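Local coordinates for protein short chain dehydrogenase (A0QTM2 homolog) (PDB 3SC4) that probably catalyses an NAD(P)-dependent oxidation or reduction, as a Rossmann-fold member of the short-chain dehydrogenase family, at residues Ser15-Lys27 / Leu49-Glu61. Sequence-based numbering, arbitrary orientation. Where two conformers were deposited one is given.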
loop_
_atom_site.group_PDB
_atom_site.type_symbol
_atom_site.label_atom_id
_atom_site.label_comp_id
_atom_site.label_asym_id
_atom_site.label_seq_id
_atom_site.Cartn_x
_atom_site.Cartn_y
_atom_site.Cartn_z
ATOM N N SER B 15 -5.129 -13.388 13.238
ATOM C CA SER B 15 -5.519 -12.062 13.671
ATOM C C SER B 15 -7.005 -11.941 13.390
ATOM O O SER B 15 -7.508 -12.325 12.316
ATOM C CB SER B 15 -4.760 -10.962 12.940
ATOM O OG SER B 15 -5.143 -10.910 11.573
ATOM N N GLY B 16 -7.665 -11.345 14.368
ATOM C CA GLY B 16 -9.097 -11.420 14.503
ATOM C C GLY B 16 -9.435 -12.793 15.039
ATOM O O GLY B 16 -8.789 -13.317 15.960
ATOM N N GLY B 17 -10.446 -13.381 14.428
ATOM C CA GLY B 17 -10.791 -14.727 14.739
ATOM C C GLY B 17 -11.996 -14.810 15.626
ATOM O O GLY B 17 -12.560 -15.883 15.766
ATOM N N SER B 18 -12.432 -13.687 16.184
ATOM C CA SER B 18 -13.457 -13.689 17.224
ATOM C C SER B 18 -14.903 -13.750 16.740
ATOM O O SER B 18 -15.807 -13.948 17.536
ATOM C CB SER B 18 -13.241 -12.478 18.133
ATOM O OG SER B 18 -14.094 -11.413 17.791
ATOM N N ARG B 19 -15.131 -13.558 15.449
ATOM C CA ARG B 19 -16.489 -13.574 14.891
ATOM C C ARG B 19 -16.462 -13.750 13.359
ATOM O O ARG B 19 -15.407 -13.751 12.730
ATOM C CB ARG B 19 -17.255 -12.303 15.279
ATOM C CG ARG B 19 -16.771 -10.978 14.623
ATOM C CD ARG B 19 -17.569 -9.708 15.086
ATOM N NE ARG B 19 -16.790 -8.856 16.009
ATOM C CZ ARG B 19 -16.674 -9.042 17.331
ATOM N NH1 ARG B 19 -17.292 -10.031 17.946
ATOM N NH2 ARG B 19 -15.945 -8.230 18.066
ATOM N N GLY B 20 -17.632 -13.942 12.779
ATOM C CA GLY B 20 -17.763 -13.923 11.331
ATOM C C GLY B 20 -16.796 -14.815 10.595
ATOM O O GLY B 20 -16.663 -15.988 10.937
ATOM N N ILE B 21 -16.120 -14.232 9.600
ATOM C CA ILE B 21 -15.231 -14.942 8.666
ATOM C C ILE B 21 -14.046 -15.591 9.379
ATOM O O ILE B 21 -13.707 -16.741 9.113
ATOM C CB ILE B 21 -14.718 -13.968 7.558
ATOM C CG1 ILE B 21 -15.893 -13.497 6.684
ATOM C CG2 ILE B 21 -13.654 -14.614 6.689
ATOM C CD1 ILE B 21 -15.548 -12.371 5.706
ATOM N N GLY B 22 -13.403 -14.845 10.264
ATOM C CA GLY B 22 -12.278 -15.374 11.038
ATOM C C GLY B 22 -12.676 -16.538 11.930
ATOM O O GLY B 22 -12.030 -17.582 11.959
ATOM N N LEU B 23 -13.760 -16.358 12.662
ATOM C CA LEU B 23 -14.284 -17.451 13.430
ATOM C C LEU B 23 -14.543 -18.657 12.531
ATOM O O LEU B 23 -14.100 -19.738 12.849
ATOM C CB LEU B 23 -15.527 -17.031 14.191
ATOM C CG LEU B 23 -16.076 -18.061 15.177
ATOM C CD1 LEU B 23 -15.059 -18.442 16.259
ATOM C CD2 LEU B 23 -17.411 -17.470 15.761
ATOM N N ALA B 24 -15.182 -18.486 11.386
ATOM C CA ALA B 24 -15.497 -19.676 10.558
ATOM C C ALA B 24 -14.240 -20.393 10.086
ATOM O O ALA B 24 -14.240 -21.604 9.950
ATOM C CB ALA B 24 -16.399 -19.328 9.372
ATOM N N ILE B 25 -13.172 -19.650 9.819
ATOM C CA ILE B 25 -11.904 -20.252 9.392
ATOM C C ILE B 25 -11.292 -20.999 10.562
ATOM O O ILE B 25 -10.919 -22.163 10.429
ATOM C CB ILE B 25 -10.912 -19.208 8.834
ATOM C CG1 ILE B 25 -11.396 -18.736 7.460
ATOM C CG2 ILE B 25 -9.492 -19.782 8.681
ATOM C CD1 ILE B 25 -10.860 -17.395 7.028
ATOM N N ALA B 26 -11.201 -20.320 11.696
ATOM C CA ALA B 26 -10.744 -20.925 12.934
ATOM C C ALA B 26 -11.504 -22.222 13.225
ATOM O O ALA B 26 -10.895 -23.254 13.478
ATOM C CB ALA B 26 -10.902 -19.945 14.076
ATOM N N LYS B 27 -12.824 -22.182 13.156
ATOM C CA LYS B 27 -13.623 -23.383 13.423
ATOM C C LYS B 27 -13.302 -24.522 12.457
ATOM O O LYS B 27 -13.114 -25.665 12.868
ATOM C CB LYS B 27 -15.129 -23.054 13.437
ATOM C CG LYS B 27 -15.607 -22.510 14.816
ATOM C CD LYS B 27 -16.858 -21.642 14.759
ATOM C CE LYS B 27 -18.171 -22.434 14.819
ATOM N NZ LYS B 27 -19.329 -21.490 14.628
ATOM N N LEU B 49 -21.790 -6.096 18.073
ATOM C CA LEU B 49 -21.057 -7.186 17.429
ATOM C C LEU B 49 -20.945 -8.437 18.334
ATOM O O LEU B 49 -20.453 -8.348 19.463
ATOM C CB LEU B 49 -19.647 -6.696 17.089
ATOM C CG LEU B 49 -19.595 -5.352 16.362
ATOM C CD1 LEU B 49 -18.165 -5.024 16.071
ATOM C CD2 LEU B 49 -20.448 -5.362 15.062
ATOM N N PRO B 50 -21.370 -9.609 17.843
ATOM C CA PRO B 50 -21.349 -10.792 18.706
ATOM C C PRO B 50 -19.939 -11.263 18.952
ATOM O O PRO B 50 -19.071 -10.980 18.144
ATOM C CB PRO B 50 -22.052 -11.846 17.860
ATOM C CG PRO B 50 -21.712 -11.474 16.483
ATOM C CD PRO B 50 -21.708 -9.969 16.456
ATOM N N GLY B 51 -19.724 -11.980 20.047
ATOM C CA GLY B 51 -18.492 -12.697 20.280
ATOM C C GLY B 51 -17.399 -11.910 20.966
ATOM O O GLY B 51 -17.399 -10.692 20.954
ATOM N N THR B 52 -16.502 -12.650 21.615
ATOM C CA THR B 52 -15.204 -12.159 22.088
ATOM C C THR B 52 -14.206 -13.278 21.792
ATOM O O THR B 52 -14.617 -14.383 21.419
ATOM C CB THR B 52 -15.214 -11.924 23.602
ATOM O OG1 THR B 52 -15.271 -13.185 24.291
ATOM C CG2 THR B 52 -16.399 -11.051 23.999
ATOM N N ILE B 53 -12.915 -13.024 21.971
ATOM C CA ILE B 53 -11.923 -14.109 21.855
ATOM C C ILE B 53 -12.252 -15.308 22.761
ATOM O O ILE B 53 -12.040 -16.444 22.361
ATOM C CB ILE B 53 -10.475 -13.648 22.112
ATOM C CG1 ILE B 53 -10.353 -12.881 23.441
ATOM C CG2 ILE B 53 -9.976 -12.795 20.982
ATOM C CD1 ILE B 53 -8.921 -12.400 23.745
ATOM N N TYR B 54 -12.817 -15.072 23.938
ATOM C CA TYR B 54 -13.162 -16.174 24.849
ATOM C C TYR B 54 -14.300 -17.046 24.322
ATOM O O TYR B 54 -14.186 -18.273 24.327
ATOM C CB TYR B 54 -13.432 -15.654 26.285
ATOM C CG TYR B 54 -12.202 -14.939 26.812
ATOM C CD1 TYR B 54 -10.983 -15.608 26.918
ATOM C CD2 TYR B 54 -12.231 -13.576 27.128
ATOM C CE1 TYR B 54 -9.846 -14.959 27.359
ATOM C CE2 TYR B 54 -11.083 -12.909 27.565
ATOM C CZ TYR B 54 -9.894 -13.606 27.681
ATOM O OH TYR B 54 -8.741 -12.960 28.112
ATOM N N THR B 55 -15.380 -16.430 23.839
ATOM C CA THR B 55 -16.462 -17.218 23.241
ATOM C C THR B 55 -15.997 -17.855 21.943
ATOM O O THR B 55 -16.428 -18.963 21.614
ATOM C CB THR B 55 -17.764 -16.413 22.979
ATOM O OG1 THR B 55 -17.591 -15.532 21.848
ATOM C CG2 THR B 55 -18.191 -15.625 24.251
ATOM N N ALA B 56 -15.120 -17.181 21.204
ATOM C CA ALA B 56 -14.471 -17.809 20.039
ATOM C C ALA B 56 -13.717 -19.050 20.481
ATOM O O ALA B 56 -13.801 -20.097 19.847
ATOM C CB ALA B 56 -13.514 -16.824 19.337
ATOM N N ALA B 57 -12.998 -18.928 21.595
ATOM C CA ALA B 57 -12.215 -20.055 22.099
ATOM C C ALA B 57 -13.121 -21.236 22.406
ATOM O O ALA B 57 -12.829 -22.347 21.968
ATOM C CB ALA B 57 -11.372 -19.667 23.294
ATOM N N LYS B 58 -14.251 -21.009 23.077
ATOM C CA LYS B 58 -15.146 -22.137 23.387
ATOM C C LYS B 58 -15.556 -22.806 22.073
ATOM O O LYS B 58 -15.439 -24.024 21.932
ATOM C CB LYS B 58 -16.369 -21.750 24.250
ATOM N N GLU B 59 -15.983 -22.019 21.097
ATOM C CA GLU B 59 -16.443 -22.608 19.829
ATOM C C GLU B 59 -15.323 -23.412 19.155
ATOM O O GLU B 59 -15.576 -24.509 18.633
ATOM C CB GLU B 59 -17.038 -21.550 18.878
ATOM C CG GLU B 59 -18.399 -20.975 19.326
ATOM C CD GLU B 59 -19.084 -20.128 18.235
ATOM O OE1 GLU B 59 -19.367 -18.929 18.475
ATOM O OE2 GLU B 59 -19.329 -20.654 17.131
ATOM N N ILE B 60 -14.093 -22.897 19.200
ATOM C CA ILE B 60 -12.945 -23.642 18.667
ATOM C C ILE B 60 -12.813 -25.014 19.345
ATOM O O ILE B 60 -12.564 -26.018 18.680
ATOM C CB ILE B 60 -11.624 -22.837 18.824
ATOM C CG1 ILE B 60 -11.588 -21.687 17.809
ATOM C CG2 ILE B 60 -10.380 -23.736 18.669
ATOM C CD1 ILE B 60 -10.711 -20.518 18.236
ATOM N N GLU B 61 -12.984 -25.049 20.666
ATOM C CA GLU B 61 -12.829 -26.297 21.436
ATOM C C GLU B 61 -13.965 -27.261 21.154
ATOM O O GLU B 61 -13.728 -28.436 20.892
ATOM C CB GLU B 61 -12.704 -26.012 22.937
ATOM C CG GLU B 61 -11.392 -25.259 23.307
ATOM C CD GLU B 61 -11.313 -24.796 24.780
ATOM O OE1 GLU B 61 -12.357 -24.720 25.482
ATOM O OE2 GLU B 61 -10.175 -24.509 25.220
#
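K27 and E59 join the two helices with a salt bridge. K27 NZ donates to E59 OE2 at 2.6 Å and meets this oxygen nearly along its C-O axis. The lysine chain bends at chi3 (86°), bringing its amine to the carboxylate. The glutamate chain is extended beyond CG and passes L23 at about a right angle, with E59 OE1 3.6 Å from L23 CD2. With CG anti to the backbone N (chi1 -173°), the leucine reaches across and its branches divide. CD2 faces the E59 carboxylate; on the preceding turn, L23 CD1 lies 3.8 Å from A56 CB. A56 CB also packs 3.8 Å from S18 CA. A26 CB meets I60 CG1 at 4.2 Å.

At the other end, the guanidinium of R19 lies along 49-51. L49 CB sits over the centre of one face, and S18 OG lies off-centre over the opposite face. A bond from R19 NH1 to G51 O is doubtful, because NH1 is modelled too close to P50 O. T52 is the N-cap of helix 53-63: T52 OG1 accepts from T55 N and T55 OG1 from T52 N, a capping box.

G16, G20 and G22 fit the TGxxxGxG-type motif at the first strand-to-helix junction, which holds the dinucleotide in relatives and probably here. The glycerol beside S18 probably comes from the crystallisation liquor. The helix segments run 30° apart, 9.6 Å at closest approach. They follow adjacent parallel strands 11-15 and 35-40 as successive Rossmann-fold units, side by side on one sheet face. A56 and I60 also pack on strand 35-40, I53 reaches strand 66-71, and P50 touches helix 203-209.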